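Local coordinates for cytosolic protein (Streptococcus thermophilus, PDB 2QZI), which is of unknown function, a small cytosolic protein of the DUF1827 family with an antiparallel sheet and bound sodium ions, at residues Ile67-Phe70 and Phe71-Arg74. Numbering follows the deposited sequence. Where two conformers were deposited one is given.
Sequences IREF and FLKR
Phe71 meets Phe70 and Ile67 on the last turns of helix 61-74. CD2 of Phe70 stands over one face of the Phe71 ring in an edge-to-face pair, with ring centroids 5.4 Å apart and planes at 75°. The Phe71 ring swings back beside its own backbone N (chi1 -75°), which brings its CD2 edge to 3.1 Å from Ile67 O, the carbonyl that also accepts Phe71 N. At the same edge CG2 of Ile67 lies 3.9 Å from Phe71 CE2, slightly to the other side of the ring plane from Phe70 CD2. Leu6, Leu50, Phe41 and Tyr32 from the sheet close round Phe71. Leu72 lies side by side with Arg68, its CD1 4.0 Å from the Arg68 CG methylene, while its N bonds to Arg68 O; the guanidinium group of Arg68 reaches on to a salt bridge with Glu65. Phe99 and Met83 also touch Leu72. Lys73 N approaches Glu69 O from above the carbonyl plane, at 3.0 Å, and makes a second, weak bond to Phe70 O. Arg74 donates its N to Phe70 O at 2.9 Å. Phe70 sends its ring straight outward, CG anti to its backbone N (chi1 180°), and the next turn sets Arg74 CG over its face, offset toward the rim, 4.2 Å from Phe70 CE1. The helix turns Ile67, Phe71 and Leu72 onto the antiparallel sheet and leaves the Lys73 and Arg74 side chains exposed. Four i to i+4 backbone bonds hold these two turns, with Phe70 O shared by two donors, and apolar contact holds the buried flank to the sheet.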
# COMPACT_ATOMS: atom_id res chain seq x y z
N ILE A 67 2.67 9.12 0.98
CA ILE A 67 1.84 7.92 1.11
C ILE A 67 2.52 6.90 2.01
O ILE A 67 1.88 6.25 2.86
CB ILE A 67 1.51 7.30 -0.27
CG1 ILE A 67 0.45 8.22 -1.03
CG2 ILE A 67 0.89 5.90 -0.10
CD1 ILE A 67 0.46 7.92 -2.51
N ARG A 68 3.82 6.81 1.81
CA ARG A 68 4.61 5.85 2.57
C ARG A 68 4.61 6.25 4.04
O ARG A 68 4.45 5.38 4.90
CB ARG A 68 6.05 5.73 2.05
CG ARG A 68 6.83 4.62 2.76
CD ARG A 68 8.37 4.77 2.61
NE ARG A 68 8.93 3.90 1.59
CZ ARG A 68 9.56 4.30 0.47
NH1 ARG A 68 10.02 3.38 -0.37
NH2 ARG A 68 9.70 5.60 0.18
N GLU A 69 4.79 7.56 4.32
CA GLU A 69 4.91 7.97 5.70
C GLU A 69 3.54 7.92 6.42
O GLU A 69 3.50 7.73 7.65
CB GLU A 69 5.58 9.34 5.83
CG GLU A 69 7.14 9.33 5.58
CD GLU A 69 7.95 8.34 6.50
OE1 GLU A 69 8.81 7.56 5.97
OE2 GLU A 69 7.71 8.33 7.75
N PHE A 70 2.44 8.08 5.67
CA PHE A 70 1.08 7.88 6.20
C PHE A 70 0.87 6.44 6.68
O PHE A 70 0.39 6.22 7.78
CB PHE A 70 0.03 8.21 5.13
CG PHE A 70 -1.43 8.02 5.62
CD1 PHE A 70 -2.10 9.04 6.29
CD2 PHE A 70 -2.09 6.81 5.40
CE1 PHE A 70 -3.45 8.84 6.73
CE2 PHE A 70 -3.39 6.57 5.86
CZ PHE A 70 -4.10 7.61 6.52
N PHE A 71 1.26 5.46 5.88
CA PHE A 71 1.10 4.03 6.28
C PHE A 71 1.98 3.66 7.44
O PHE A 71 1.54 3.01 8.38
CB PHE A 71 1.16 3.08 5.07
CG PHE A 71 -0.10 3.13 4.27
CD1 PHE A 71 -1.20 2.32 4.59
CD2 PHE A 71 -0.23 4.06 3.25
CE1 PHE A 71 -2.44 2.47 3.87
CE2 PHE A 71 -1.46 4.23 2.55
CZ PHE A 71 -2.56 3.42 2.85
N LEU A 72 3.20 4.18 7.42
CA LEU A 72 4.18 3.88 8.46
C LEU A 72 3.73 4.47 9.77
O LEU A 72 3.97 3.93 10.83
CB LEU A 72 5.57 4.42 8.07
CG LEU A 72 6.32 3.49 7.11
CD1 LEU A 72 7.60 4.16 6.62
CD2 LEU A 72 6.64 2.08 7.78
N LYS A 73 3.08 5.60 9.71
CA LYS A 73 2.68 6.27 10.92
C LYS A 73 1.39 5.67 11.45
O LYS A 73 1.20 5.60 12.67
CB LYS A 73 2.52 7.78 10.66
CG LYS A 73 2.24 8.61 11.89
CD LYS A 73 1.91 10.04 11.48
CE LYS A 73 1.63 10.93 12.70
NZ LYS A 73 2.70 10.81 13.74
N ARG A 74 0.50 5.26 10.56
CA ARG A 74 -0.88 4.98 10.94
C ARG A 74 -1.29 3.49 10.90
O ARG A 74 -2.18 3.06 11.65
CB ARG A 74 -1.86 5.84 10.12
CG ARG A 74 -1.62 7.33 10.23
CD ARG A 74 -2.46 7.86 11.38
NE ARG A 74 -1.85 8.99 12.09
CZ ARG A 74 -2.48 10.14 12.34
NH1 ARG A 74 -3.74 10.34 11.92
NH2 ARG A 74 -1.85 11.11 13.01